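Long-range contacts in lysin (PDB 6IST), which binds calcium and, as a phage lysin with a CHAP domain, probably cleaves the peptidoglycan of its enterococcal host: residues C[64-69]-C[133-138]; C[172-177]-C[217-222]; C[6-11]-C[93-98]. One frame throughout, in Å; residues are numbered along the deposited sequence.

Contact 1. Residues C[64-69]-C[133-138]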
ATOM      1  N   ILE C  64      -0.484 -21.354  14.620  1.00 21.19           N
ATOM      2  CA  ILE C  64      -0.297 -22.335  15.656  1.00 24.55           C
ATOM      3  C   ILE C  64      -0.774 -23.694  15.169  1.00 23.97           C
ATOM      4  O   ILE C  64      -1.935 -23.850  14.772  1.00 22.04           O
ATOM      5  CB  ILE C  64      -1.149 -21.968  16.938  1.00 27.08           C
ATOM      6  CG1 ILE C  64      -0.926 -20.520  17.341  1.00 31.59           C
ATOM      7  CG2 ILE C  64      -0.836 -22.925  18.081  1.00 29.39           C
ATOM      8  CD1 ILE C  64      -1.941 -19.908  18.304  1.00 33.45           C
ATOM      9  N   ARG C  65       0.103 -24.679  15.217  1.00 24.95           N
ATOM     10  CA  ARG C  65      -0.270 -26.076  15.032  1.00 28.20           C
ATOM     11  C   ARG C  65      -1.108 -26.493  16.231  1.00 28.98           C
ATOM     12  O   ARG C  65      -0.698 -26.267  17.351  1.00 36.09           O
ATOM     13  CB  ARG C  65       0.959 -26.958  15.034  1.00 35.16           C
ATOM     14  CG  ARG C  65       1.486 -27.304  13.682  1.00 40.37           C
ATOM     15  CD  ARG C  65       1.268 -28.767  13.344  1.00 44.45           C
ATOM     16  NE  ARG C  65      -0.077 -29.193  13.638  1.00 43.62           N
ATOM     17  CZ  ARG C  65      -0.539 -30.426  13.450  1.00 43.54           C
ATOM     18  NH1 ARG C  65       0.256 -31.377  12.945  1.00 49.78           N
ATOM     19  NH2 ARG C  65      -1.821 -30.707  13.753  1.00 34.66           N
ATOM     20  N   THR C  66      -2.290 -27.037  16.026  1.00 24.12           N
ATOM     21  CA  THR C  66      -3.129 -27.336  17.152  1.00 28.30           C
ATOM     22  C   THR C  66      -3.231 -28.835  17.336  1.00 34.98           C
ATOM     23  O   THR C  66      -3.602 -29.537  16.408  1.00 38.73           O
ATOM     24  CB  THR C  66      -4.524 -26.714  17.030  1.00 30.13           C
ATOM     25  OG1 THR C  66      -5.133 -27.117  15.810  1.00 33.60           O
ATOM     26  CG2 THR C  66      -4.459 -25.169  17.095  1.00 28.91           C
ATOM     27  N   THR C  67      -2.927 -29.277  18.555  1.00 31.07           N
ATOM     28  CA  THR C  67      -3.091 -30.643  19.019  1.00 35.84           C
ATOM     29  C   THR C  67      -4.498 -30.859  19.616  1.00 34.74           C
ATOM     30  O   THR C  67      -4.983 -31.963  19.676  1.00 33.14           O
ATOM     31  CB  THR C  67      -1.938 -30.975  20.044  1.00 37.03           C
ATOM     32  OG1 THR C  67      -2.048 -32.306  20.504  1.00 51.91           O
ATOM     33  CG2 THR C  67      -1.942 -30.081  21.263  1.00 42.19           C
ATOM     34  N   SER C  68      -5.193 -29.786  19.987  1.00 27.38           N
ATOM     35  CA  SER C  68      -6.419 -29.912  20.769  1.00 23.11           C
ATOM     36  C   SER C  68      -7.367 -28.793  20.413  1.00 19.87           C
ATOM     37  O   SER C  68      -6.924 -27.670  20.220  1.00 19.79           O
ATOM     38  CB  SER C  68      -6.049 -29.753  22.255  1.00 25.62           C
ATOM     39  OG  SER C  68      -7.230 -29.689  23.023  1.00 25.00           O
ATOM     40  N   SER C  69      -8.670 -29.070  20.455  1.00 19.92           N
ATOM     41  CA  SER C  69      -9.702 -28.131  20.156  1.00 20.35           C
ATOM     42  C   SER C  69      -9.706 -27.019  21.132  1.00 22.74           C
ATOM     43  O   SER C  69     -10.120 -25.921  20.831  1.00 22.32           O
ATOM     44  CB  SER C  69     -11.053 -28.823  20.159  1.00 22.59           C
ATOM     45  OG  SER C  69     -11.277 -29.461  21.414  1.00 27.04           O
ATOM     46  N   TRP C 133      -5.005 -29.144  10.998  1.00 18.46           N
ATOM     47  CA  TRP C 133      -3.589 -28.841  11.172  1.00 18.14           C
ATOM     48  C   TRP C 133      -3.419 -27.812  12.248  1.00 19.97           C
ATOM     49  O   TRP C 133      -2.593 -27.939  13.143  1.00 18.68           O
ATOM     50  CB  TRP C 133      -3.044 -28.298   9.843  1.00 18.58           C
ATOM     51  CG  TRP C 133      -1.623 -27.984   9.927  1.00 21.20           C
ATOM     52  CD1 TRP C 133      -0.642 -28.785   9.636  1.00 21.60           C
ATOM     53  CD2 TRP C 133      -1.030 -26.722  10.304  1.00 21.80           C
ATOM     54  NE1 TRP C 133       0.567 -28.148   9.805  1.00 24.43           N
ATOM     55  CE2 TRP C 133       0.341 -26.888  10.276  1.00 24.64           C
ATOM     56  CE3 TRP C 133      -1.546 -25.494  10.699  1.00 23.35           C
ATOM     57  CZ2 TRP C 133       1.238 -25.832  10.567  1.00 27.61           C
ATOM     58  CZ3 TRP C 133      -0.688 -24.479  11.046  1.00 23.84           C
ATOM     59  CH2 TRP C 133       0.701 -24.658  10.965  1.00 27.57           C
ATOM     60  N   GLY C 134      -4.227 -26.773  12.189  1.00 18.88           N
ATOM     61  CA  GLY C 134      -4.056 -25.632  13.127  1.00 19.30           C
ATOM     62  C   GLY C 134      -4.858 -24.394  12.779  1.00 16.88           C
ATOM     63  O   GLY C 134      -5.886 -24.463  12.073  1.00 17.49           O
ATOM     64  N   VAL C 135      -4.388 -23.224  13.242  1.00 15.84           N
ATOM     65  CA  VAL C 135      -5.075 -22.015  13.125  1.00 17.32           C
ATOM     66  C   VAL C 135      -4.173 -20.892  12.702  1.00 17.73           C
ATOM     67  O   VAL C 135      -2.953 -20.999  12.928  1.00 18.11           O
ATOM     68  CB  VAL C 135      -5.776 -21.603  14.409  1.00 21.46           C
ATOM     69  CG1 VAL C 135      -6.866 -22.609  14.727  1.00 20.92           C
ATOM     70  CG2 VAL C 135      -4.843 -21.300  15.572  1.00 23.33           C
ATOM     71  N   ILE C 136      -4.747 -19.917  12.015  1.00 20.18           N
ATOM     72  CA  ILE C 136      -4.134 -18.554  11.902  1.00 18.77           C
ATOM     73  C   ILE C 136      -4.958 -17.697  12.788  1.00 18.04           C
ATOM     74  O   ILE C 136      -6.192 -17.687  12.681  1.00 18.74           O
ATOM     75  CB  ILE C 136      -4.051 -18.085  10.458  1.00 19.92           C
ATOM     76  CG1 ILE C 136      -2.979 -18.880   9.784  1.00 20.40           C
ATOM     77  CG2 ILE C 136      -3.692 -16.600  10.384  1.00 22.19           C
ATOM     78  CD1 ILE C 136      -2.917 -18.805   8.264  1.00 22.11           C
ATOM     79  N   ARG C 137      -4.288 -17.056  13.734  1.00 19.32           N
ATOM     80  CA  ARG C 137      -4.937 -16.153  14.681  1.00 22.01           C
ATOM     81  C   ARG C 137      -4.669 -14.706  14.267  1.00 21.23           C
ATOM     82  O   ARG C 137      -3.524 -14.236  14.354  1.00 21.76           O
ATOM     83  CB  ARG C 137      -4.426 -16.460  16.071  1.00 22.21           C
ATOM     84  CG  ARG C 137      -4.983 -15.540  17.115  1.00 26.06           C
ATOM     85  CD  ARG C 137      -4.921 -16.239  18.455  1.00 26.89           C
ATOM     86  NE  ARG C 137      -5.589 -17.549  18.369  1.00 27.15           N
ATOM     87  CZ  ARG C 137      -5.361 -18.591  19.187  1.00 26.23           C
ATOM     88  NH1 ARG C 137      -4.498 -18.476  20.196  1.00 26.51           N
ATOM     89  NH2 ARG C 137      -6.005 -19.733  19.019  1.00 25.76           N
ATOM     90  N   PRO C 138      -5.690 -14.015  13.743  1.00 22.62           N
ATOM     91  CA  PRO C 138      -5.535 -12.577  13.373  1.00 22.72           C
ATOM     92  C   PRO C 138      -5.399 -11.774  14.672  1.00 22.98           C
ATOM     93  O   PRO C 138      -5.832 -12.248  15.762  1.00 21.76           O
ATOM     94  CB  PRO C 138      -6.851 -12.193  12.707  1.00 25.74           C
ATOM     95  CG  PRO C 138      -7.450 -13.482  12.298  1.00 27.81           C
ATOM     96  CD  PRO C 138      -7.017 -14.503  13.351  1.00 25.67           C
TER
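Ile64 and Val135 form an antiparallel hydrogen-bonded pair that joins the edge strand 62-65 to strand 132-137 in the six-stranded sheet of the CHAP domain. Their two backbone bonds are both nearly straight: Ile64 N to Val135 O spans 3.0 Å, and Val135 N returns to Ile64 O. Beside them Arg65 and Gly134 make a non-hydrogen-bonded pair, where Gly134 CA comes within 3.2 Å of Ile64 O in a CA-H...O contact. A classic beta bulge sets Trp133 and Gly134 together opposite Ile79 of strand 77-80.

Trp133 O gathers three donors. Thr66 N gives it a good bond of 3.0 Å, while Arg65 NE and NH2 reach the same oxygen only by weak, strongly bent bonds.

A cation-pi stack puts Arg65 over one face of the Trp133 indole. Bends at chi2 and chi3 fold the arginine chain back across it: Arg65 CG makes a CH-pi contact 3.8 Å from the centroid of the Trp133 six-membered ring, and the guanidinium lies flat on the indole, the planes 16° apart. Arg65 CZ stands 4.4 Å from the centroid of the Trp133 five-membered ring, 20° off its normal.

On the sheet face that bears Ile64 and Val135, Ile64 CB meets Val135 CG2 at 4.0 Å in an apolar pair. Separately, the methyl Ile64 CD1 rests over the charged plane of Arg137, 3.5 Å from Arg137 NH1.

Thr66 OG1 is buried against Gly134 CA at 3.3 Å and has no hydrogen-bonding partner in the model. Both guanidiniums thus offer a face, but only Arg65 pairs cation to ring across the contact, and its charge would probably polarise Trp133 O; the Arg137 charge is spent on a salt bridge with Asp76.

Contact 2. Residues C[172-177]-C[217-222]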
ATOM      1  N   TYR C 172       3.866  -9.196  -1.522  1.00 17.50           N
ATOM      2  CA  TYR C 172       4.595 -10.442  -1.651  1.00 17.05           C
ATOM      3  C   TYR C 172       4.602 -10.817  -3.065  1.00 17.13           C
ATOM      4  O   TYR C 172       3.673 -10.593  -3.795  1.00 19.51           O
ATOM      5  CB  TYR C 172       4.040 -11.605  -0.871  1.00 18.21           C
ATOM      6  CG  TYR C 172       3.804 -11.407   0.579  1.00 18.08           C
ATOM      7  CD1 TYR C 172       4.506 -10.490   1.335  1.00 20.06           C
ATOM      8  CD2 TYR C 172       2.914 -12.210   1.233  1.00 20.75           C
ATOM      9  CE1 TYR C 172       4.268 -10.345   2.717  1.00 20.49           C
ATOM     10  CE2 TYR C 172       2.686 -12.085   2.607  1.00 22.07           C
ATOM     11  CZ  TYR C 172       3.372 -11.179   3.345  1.00 22.50           C
ATOM     12  OH  TYR C 172       3.109 -11.069   4.717  1.00 24.47           O
ATOM     13  N   LYS C 173       5.667 -11.519  -3.441  1.00 18.83           N
ATOM     14  CA  LYS C 173       5.787 -11.983  -4.854  1.00 21.68           C
ATOM     15  C   LYS C 173       6.092 -13.493  -4.850  1.00 22.64           C
ATOM     16  O   LYS C 173       6.928 -13.976  -4.109  1.00 22.85           O
ATOM     17  CB  LYS C 173       6.899 -11.210  -5.584  1.00 21.32           C
ATOM     18  CG  LYS C 173       7.291 -11.712  -6.975  1.00 22.82           C
ATOM     19  CD  LYS C 173       8.548 -10.991  -7.473  1.00 25.05           C
ATOM     20  CE  LYS C 173       8.809 -11.377  -8.944  1.00 26.21           C
ATOM     21  NZ  LYS C 173       9.866 -10.555  -9.596  1.00 29.74           N
ATOM     22  N   ARG C 174       5.313 -14.225  -5.610  1.00 23.97           N
ATOM     23  CA  ARG C 174       5.491 -15.662  -5.779  1.00 27.04           C
ATOM     24  C   ARG C 174       6.354 -15.810  -7.015  1.00 25.80           C
ATOM     25  O   ARG C 174       5.954 -15.423  -8.103  1.00 27.01           O
ATOM     26  CB  ARG C 174       4.121 -16.321  -6.002  1.00 31.60           C
ATOM     27  CG  ARG C 174       4.154 -17.826  -6.043  1.00 36.53           C
ATOM     28  CD  ARG C 174       4.463 -18.398  -4.700  1.00 37.10           C
ATOM     29  NE  ARG C 174       4.407 -19.841  -4.700  1.00 41.16           N
ATOM     30  CZ  ARG C 174       4.840 -20.610  -3.704  1.00 46.46           C
ATOM     31  NH1 ARG C 174       5.406 -20.074  -2.610  1.00 44.67           N
ATOM     32  NH2 ARG C 174       4.722 -21.940  -3.808  1.00 48.08           N
ATOM     33  N   THR C 175       7.547 -16.317  -6.836  1.00 28.52           N
ATOM     34  CA  THR C 175       8.535 -16.328  -7.909  1.00 30.81           C
ATOM     35  C   THR C 175       8.309 -17.545  -8.810  1.00 28.86           C
ATOM     36  O   THR C 175       7.697 -18.491  -8.378  1.00 30.67           O
ATOM     37  CB  THR C 175       9.956 -16.384  -7.353  1.00 31.45           C
ATOM     38  OG1 THR C 175      10.093 -17.551  -6.544  1.00 32.23           O
ATOM     39  CG2 THR C 175      10.241 -15.147  -6.498  1.00 29.61           C
ATOM     40  N   LYS C 176       8.819 -17.486 -10.030  1.00 37.02           N
ATOM     41  CA  LYS C 176       8.819 -18.628 -10.991  1.00 43.20           C
ATOM     42  C   LYS C 176       9.273 -19.908 -10.334  1.00 40.88           C
ATOM     43  O   LYS C 176       8.704 -20.943 -10.552  1.00 41.66           O
ATOM     44  CB  LYS C 176       9.818 -18.391 -12.136  1.00 50.16           C
ATOM     45  CG  LYS C 176       9.251 -17.952 -13.474  1.00 56.09           C
ATOM     46  CD  LYS C 176      10.036 -18.491 -14.686  1.00 59.10           C
ATOM     47  CE  LYS C 176      11.570 -18.575 -14.546  1.00 62.21           C
ATOM     48  NZ  LYS C 176      12.286 -17.325 -14.139  1.00 64.04           N
ATOM     49  N   GLN C 177      10.333 -19.829  -9.544  1.00 41.65           N
ATOM     50  CA  GLN C 177      10.875 -21.007  -8.886  1.00 43.16           C
ATOM     51  C   GLN C 177      10.073 -21.497  -7.683  1.00 44.43           C
ATOM     52  O   GLN C 177      10.465 -22.471  -7.044  1.00 53.45           O
ATOM     53  CB  GLN C 177      12.336 -20.767  -8.495  1.00 44.44           C
ATOM     54  CG  GLN C 177      12.557 -19.642  -7.493  1.00 48.16           C
ATOM     55  CD  GLN C 177      12.854 -18.268  -8.128  1.00 48.75           C
ATOM     56  OE1 GLN C 177      12.524 -17.982  -9.299  1.00 47.19           O
ATOM     57  NE2 GLN C 177      13.473 -17.397  -7.330  1.00 49.06           N
ATOM     58  N   THR C 217      -0.355 -11.035  -2.383  1.00 18.00           N
ATOM     59  CA  THR C 217       0.685 -11.788  -3.118  1.00 19.41           C
ATOM     60  C   THR C 217       0.408 -11.705  -4.603  1.00 18.71           C
ATOM     61  O   THR C 217      -0.730 -11.981  -5.080  1.00 19.30           O
ATOM     62  CB  THR C 217       0.632 -13.247  -2.703  1.00 17.20           C
ATOM     63  OG1 THR C 217       0.886 -13.344  -1.305  1.00 18.53           O
ATOM     64  CG2 THR C 217       1.665 -14.092  -3.390  1.00 17.31           C
ATOM     65  N   TYR C 218       1.457 -11.411  -5.394  1.00 18.64           N
ATOM     66  CA  TYR C 218       1.331 -11.381  -6.855  1.00 18.02           C
ATOM     67  C   TYR C 218       2.161 -12.486  -7.456  1.00 20.75           C
ATOM     68  O   TYR C 218       3.303 -12.704  -7.033  1.00 20.67           O
ATOM     69  CB  TYR C 218       1.896 -10.037  -7.373  1.00 19.16           C
ATOM     70  CG  TYR C 218       1.131  -8.853  -6.866  1.00 20.62           C
ATOM     71  CD1 TYR C 218       1.364  -8.395  -5.582  1.00 19.61           C
ATOM     72  CD2 TYR C 218       0.137  -8.279  -7.612  1.00 24.02           C
ATOM     73  CE1 TYR C 218       0.652  -7.287  -5.084  1.00 23.47           C
ATOM     74  CE2 TYR C 218      -0.578  -7.179  -7.150  1.00 23.41           C
ATOM     75  CZ  TYR C 218      -0.342  -6.700  -5.886  1.00 25.12           C
ATOM     76  OH  TYR C 218      -1.093  -5.605  -5.431  1.00 24.71           O
ATOM     77  N   ASN C 219       1.612 -13.210  -8.431  1.00 23.46           N
ATOM     78  CA  ASN C 219       2.454 -14.162  -9.180  1.00 26.34           C
ATOM     79  C   ASN C 219       3.392 -13.362 -10.052  1.00 26.18           C
ATOM     80  O   ASN C 219       3.095 -12.274 -10.451  1.00 23.84           O
ATOM     81  CB  ASN C 219       1.623 -15.098 -10.082  1.00 31.51           C
ATOM     82  CG  ASN C 219       0.753 -16.023  -9.277  1.00 38.22           C
ATOM     83  OD1 ASN C 219       1.234 -16.729  -8.372  1.00 45.78           O
ATOM     84  ND2 ASN C 219      -0.547 -16.002  -9.562  1.00 48.10           N
ATOM     85  N   HIS C 220       4.558 -13.892 -10.296  1.00 26.06           N
ATOM     86  CA  HIS C 220       5.544 -13.157 -11.038  1.00 29.04           C
ATOM     87  C   HIS C 220       5.106 -12.610 -12.420  1.00 33.47           C
ATOM     88  O   HIS C 220       5.654 -11.601 -12.878  1.00 37.55           O
ATOM     89  CB  HIS C 220       6.789 -14.056 -11.217  1.00 31.79           C
ATOM     90  CG  HIS C 220       6.501 -15.295 -11.992  1.00 37.46           C
ATOM     91  ND1 HIS C 220       6.492 -15.318 -13.372  1.00 42.30           N
ATOM     92  CD2 HIS C 220       6.099 -16.516 -11.591  1.00 40.38           C
ATOM     93  CE1 HIS C 220       6.123 -16.512 -13.786  1.00 41.33           C
ATOM     94  NE2 HIS C 220       5.901 -17.263 -12.725  1.00 42.75           N
ATOM     95  N   ASP C 221       4.133 -13.252 -13.065  1.00 32.28           N
ATOM     96  CA  ASP C 221       3.604 -12.844 -14.366  1.00 35.43           C
ATOM     97  C   ASP C 221       2.345 -11.949 -14.292  1.00 34.29           C
ATOM     98  O   ASP C 221       1.800 -11.544 -15.305  1.00 33.39           O
ATOM     99  CB  ASP C 221       3.272 -14.099 -15.168  1.00 40.75           C
ATOM    100  CG  ASP C 221       2.221 -14.970 -14.477  1.00 46.97           C
ATOM    101  OD1 ASP C 221       2.361 -15.328 -13.262  1.00 48.49           O
ATOM    102  OD2 ASP C 221       1.227 -15.287 -15.148  1.00 62.31           O
ATOM    103  N   ASN C 222       1.890 -11.612 -13.095  1.00 32.11           N
ATOM    104  CA  ASN C 222       0.763 -10.683 -12.960  1.00 30.43           C
ATOM    105  C   ASN C 222       1.071  -9.277 -13.513  1.00 30.53           C
ATOM    106  O   ASN C 222       2.082  -8.684 -13.192  1.00 27.50           O
ATOM    107  CB  ASN C 222       0.431 -10.543 -11.499  1.00 26.85           C
ATOM    108  CG  ASN C 222      -0.757  -9.701 -11.277  1.00 30.95           C
ATOM    109  OD1 ASN C 222      -0.647  -8.515 -10.943  1.00 30.32           O
ATOM    110  ND2 ASN C 222      -1.930 -10.293 -11.475  1.00 32.62           N
TER
HETATM  111  O   HOH W   1       7.868 -10.094 -12.222  1.00 35.71           O
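Parallel pairing of strands 169-174 and 215-219, neighbours inside a five-stranded mixed sheet, brings Tyr172, Lys173 and Arg174 level with Thr217, Tyr218 and Asn219. The backbone bonds pass through Tyr218: its N donates to Tyr172 O and its O accepts from Arg174 N, both at 2.9 Å. Beyond the regular pairing, His220 N makes a weaker, bent bond to Arg174 O.

On the face bearing Tyr172, Thr217, Arg174 and Asn219, Thr217 OG1 approaches the edge of the Tyr172 ring, 3.4 Å from Tyr172 CD2, and Asn219 OD1 lies against Arg174 CB and CG. The polar ends look elsewhere, Asn219 OD1 to Tyr46 and Arg174 NH1 to Thr180. On the face of Lys173 and Tyr218 the extended lysine chain brings Lys173 CE to 4.1 Å from His220 CB, while its NZ forms a salt bridge with Glu229 of helix 223-231. Tyr218 OH hydrogen-bonds to side chains on the chain of another protein.

His220 closes the contact where the strands end, in a type I turn from Asn219 to Asn222. With CG placed between its own backbone N and carbonyl carbon (chi1 62°), the imidazole turns toward the 172-177 segment. Arg174 O lies at the ring edge, Asp221 OD1 stands over one face, and on the opposite face Lys176 CG makes a CH-pi contact 3.6 Å from the centroid of the His220 ring.

Contact 3. Residues C[6-11]-C[93-98]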
ATOM      1  N   ASP C   6     -17.109  -7.692  15.287  1.00 22.22           N
ATOM      2  CA  ASP C   6     -17.407  -7.305  13.920  1.00 25.05           C
ATOM      3  C   ASP C   6     -17.215  -8.452  12.973  1.00 20.76           C
ATOM      4  O   ASP C   6     -18.067  -8.716  12.131  1.00 22.16           O
ATOM      5  CB  ASP C   6     -16.569  -6.088  13.497  1.00 25.37           C
ATOM      6  CG  ASP C   6     -16.993  -4.816  14.242  1.00 37.14           C
ATOM      7  OD1 ASP C   6     -18.203  -4.738  14.530  1.00 38.03           O
ATOM      8  OD2 ASP C   6     -16.157  -3.924  14.571  1.00 42.93           O
ATOM      9  N   VAL C   7     -16.095  -9.150  13.111  1.00 18.98           N
ATOM     10  CA  VAL C   7     -15.897 -10.331  12.293  1.00 19.94           C
ATOM     11  C   VAL C   7     -16.960 -11.397  12.522  1.00 18.93           C
ATOM     12  O   VAL C   7     -17.522 -11.884  11.612  1.00 22.19           O
ATOM     13  CB  VAL C   7     -14.522 -10.929  12.512  1.00 21.18           C
ATOM     14  CG1 VAL C   7     -14.389 -12.233  11.795  1.00 22.48           C
ATOM     15  CG2 VAL C   7     -13.516  -9.947  11.962  1.00 23.69           C
ATOM     16  N   LEU C   8     -17.273 -11.676  13.757  1.00 18.59           N
ATOM     17  CA  LEU C   8     -18.238 -12.716  13.996  1.00 20.72           C
ATOM     18  C   LEU C   8     -19.639 -12.364  13.540  1.00 20.11           C
ATOM     19  O   LEU C   8     -20.365 -13.217  13.055  1.00 18.41           O
ATOM     20  CB  LEU C   8     -18.284 -13.088  15.486  1.00 20.47           C
ATOM     21  CG  LEU C   8     -16.960 -13.620  16.075  1.00 22.57           C
ATOM     22  CD1 LEU C   8     -17.057 -13.797  17.572  1.00 24.55           C
ATOM     23  CD2 LEU C   8     -16.611 -14.911  15.356  1.00 25.03           C
ATOM     24  N   SER C   9     -20.023 -11.112  13.710  1.00 24.10           N
ATOM     25  CA  SER C   9     -21.305 -10.662  13.144  1.00 22.48           C
ATOM     26  C   SER C   9     -21.365 -10.887  11.629  1.00 23.11           C
ATOM     27  O   SER C   9     -22.289 -11.455  11.104  1.00 21.88           O
ATOM     28  CB  SER C   9     -21.529  -9.215  13.488  1.00 23.55           C
ATOM     29  OG  SER C   9     -22.755  -8.835  12.935  1.00 25.77           O
ATOM     30  N   TYR C  10     -20.326 -10.468  10.944  1.00 21.09           N
ATOM     31  CA  TYR C  10     -20.254 -10.608   9.501  1.00 22.50           C
ATOM     32  C   TYR C  10     -20.284 -12.082   9.071  1.00 23.21           C
ATOM     33  O   TYR C  10     -21.095 -12.487   8.225  1.00 21.82           O
ATOM     34  CB  TYR C  10     -18.992  -9.909   8.960  1.00 22.04           C
ATOM     35  CG  TYR C  10     -18.867 -10.060   7.478  1.00 23.10           C
ATOM     36  CD1 TYR C  10     -19.651  -9.329   6.609  1.00 25.86           C
ATOM     37  CD2 TYR C  10     -17.993 -10.972   6.957  1.00 24.92           C
ATOM     38  CE1 TYR C  10     -19.563  -9.504   5.217  1.00 26.07           C
ATOM     39  CE2 TYR C  10     -17.873 -11.155   5.578  1.00 26.62           C
ATOM     40  CZ  TYR C  10     -18.666 -10.441   4.716  1.00 25.49           C
ATOM     41  OH  TYR C  10     -18.519 -10.683   3.346  1.00 28.77           O
ATOM     42  N   VAL C  11     -19.426 -12.883   9.680  1.00 21.94           N
ATOM     43  CA  VAL C  11     -19.377 -14.330   9.379  1.00 21.54           C
ATOM     44  C   VAL C  11     -20.700 -15.044   9.660  1.00 22.35           C
ATOM     45  O   VAL C  11     -21.223 -15.729   8.777  1.00 20.56           O
ATOM     46  CB  VAL C  11     -18.206 -15.002  10.084  1.00 25.35           C
ATOM     47  CG1 VAL C  11     -18.206 -16.493   9.858  1.00 24.88           C
ATOM     48  CG2 VAL C  11     -16.932 -14.431   9.483  1.00 30.43           C
ATOM     49  N   ILE C  93     -13.985 -20.218   9.380  1.00 17.26           N
ATOM     50  CA  ILE C  93     -13.701 -19.323  10.471  1.00 17.65           C
ATOM     51  C   ILE C  93     -14.336 -19.845  11.758  1.00 16.88           C
ATOM     52  O   ILE C  93     -15.577 -19.982  11.770  1.00 19.60           O
ATOM     53  CB  ILE C  93     -14.261 -17.912  10.227  1.00 20.68           C
ATOM     54  CG1 ILE C  93     -13.756 -17.279   8.885  1.00 21.69           C
ATOM     55  CG2 ILE C  93     -13.901 -16.979  11.391  1.00 20.95           C
ATOM     56  CD1 ILE C  93     -12.255 -17.156   8.740  1.00 24.51           C
ATOM     57  N   ALA C  94     -13.567 -19.896  12.826  1.00 17.30           N
ATOM     58  CA  ALA C  94     -14.059 -20.406  14.187  1.00 15.16           C
ATOM     59  C   ALA C  94     -14.952 -19.299  14.731  1.00 17.21           C
ATOM     60  O   ALA C  94     -14.577 -18.131  14.728  1.00 18.49           O
ATOM     61  CB  ALA C  94     -12.933 -20.665  15.123  1.00 16.23           C
ATOM     62  N   THR C  95     -16.155 -19.660  15.138  1.00 17.53           N
ATOM     63  CA  THR C  95     -17.124 -18.642  15.608  1.00 20.65           C
ATOM     64  C   THR C  95     -17.268 -18.664  17.111  1.00 24.36           C
ATOM     65  O   THR C  95     -17.939 -17.746  17.701  1.00 22.11           O
ATOM     66  CB  THR C  95     -18.483 -18.837  14.975  1.00 20.76           C
ATOM     67  OG1 THR C  95     -18.881 -20.215  15.001  1.00 24.15           O
ATOM     68  CG2 THR C  95     -18.387 -18.377  13.528  1.00 21.83           C
ATOM     69  N   GLU C  96     -16.616 -19.656  17.705  1.00 24.25           N
ATOM     70  CA  GLU C  96     -16.614 -19.884  19.140  1.00 26.76           C
ATOM     71  C   GLU C  96     -15.283 -20.432  19.568  1.00 27.24           C
ATOM     72  O   GLU C  96     -14.569 -20.989  18.763  1.00 24.94           O
ATOM     73  CB  GLU C  96     -17.704 -20.914  19.489  1.00 31.67           C
ATOM     74  CG  GLU C  96     -19.116 -20.414  19.226  1.00 38.70           C
ATOM     75  CD  GLU C  96     -20.178 -21.500  19.341  1.00 44.00           C
ATOM     76  OE1 GLU C  96     -21.263 -21.279  18.779  1.00 46.03           O
ATOM     77  OE2 GLU C  96     -19.929 -22.576  19.951  1.00 42.49           O
ATOM     78  N   ASP C  97     -14.932 -20.326  20.850  1.00 21.96           N
ATOM     79  CA  ASP C  97     -13.763 -21.048  21.335  1.00 24.54           C
ATOM     80  C   ASP C  97     -13.964 -22.566  21.202  1.00 21.14           C
ATOM     81  O   ASP C  97     -15.076 -23.061  21.303  1.00 23.39           O
ATOM     82  CB  ASP C  97     -13.449 -20.705  22.794  1.00 25.90           C
ATOM     83  CG  ASP C  97     -13.029 -19.225  22.999  1.00 32.46           C
ATOM     84  OD1 ASP C  97     -12.745 -18.448  22.020  1.00 33.78           O
ATOM     85  OD2 ASP C  97     -12.976 -18.794  24.186  1.00 35.16           O
ATOM     86  N   GLY C  98     -12.897 -23.330  21.032  1.00 19.06           N
ATOM     87  CA  GLY C  98     -13.039 -24.735  20.928  1.00 19.91           C
ATOM     88  C   GLY C  98     -13.485 -25.343  22.230  1.00 23.82           C
ATOM     89  O   GLY C  98     -13.313 -24.754  23.271  1.00 22.32           O
TER
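Leu8 and Val11, one helical turn apart, present methyl groups to the end of strand 90-94 and the residues that follow it, packing the N-terminal helix on the antiparallel sheet of the CHAP domain. The contact is wholly van der Waals, with no hydrogen bond between the two segments.

Leu8 reaches the strand end with its branched tip. Its CB does not point straight at the other segment, but CG lies anti to the carbonyl carbon (chi1 -61°) and the chain then extends, which carries both methyls across. Leu8 CD2 settles on backbone more than on side chain, 3.8 Å from Thr95 CA and 3.9 Å from Ala94 O. Leu8 CD1 comes to 4.0 Å from Thr95 O, so the fork of the leucine lies along the main chain of Ala94 and Thr95.

Val11 points directly at the strand and uses a single branch. Val11 CG1, anti to the backbone N at chi1 176°, touches two side chains, Ile93 CB at 4.2 Å and Thr95 CG2 at 4.1 Å. The Val11 and Thr95 side chains meet at a slant.

Thr95 is turned so that its two branches do different work. The methyl Thr95 CG2 faces the helix, where it also lies 4.3 Å from Leu8 CD2, whereas OG1 makes a weak hydrogen bond to Val105 O of the adjacent strand.

Helix 4-13 therefore packs on the sheet where strand 90-94 runs beside strand 103-108, whose Val107 touches both Val11 and Thr95. Helix 29-41 borders the same helix through Val36, which meets Val7 and Val11, while Ile93, near a probable Cys-His-Asp triad without touching it, also packs on Val77 of strand 77-80.

Overall arrangement
Contacts 1 and 3 both reach the same six-stranded antiparallel sheet of the CHAP domain, and their centres lie about 15 Å apart. Contact 1 joins an edge strand to its neighbour and is partly buried, with backbone bonds, a cation-pi stack and charged groups; contact 3 lies in the core and sets a helix on that sheet by apolar packing alone. Contact 2 lies in the separate mixed sheet, across the centre of the chain, with its centre about 27 Å from that of contact 1 and about 31 Å from that of contact 3. It is also partly buried, but its strands are parallel and one of its tyrosines meets the chain of another protein.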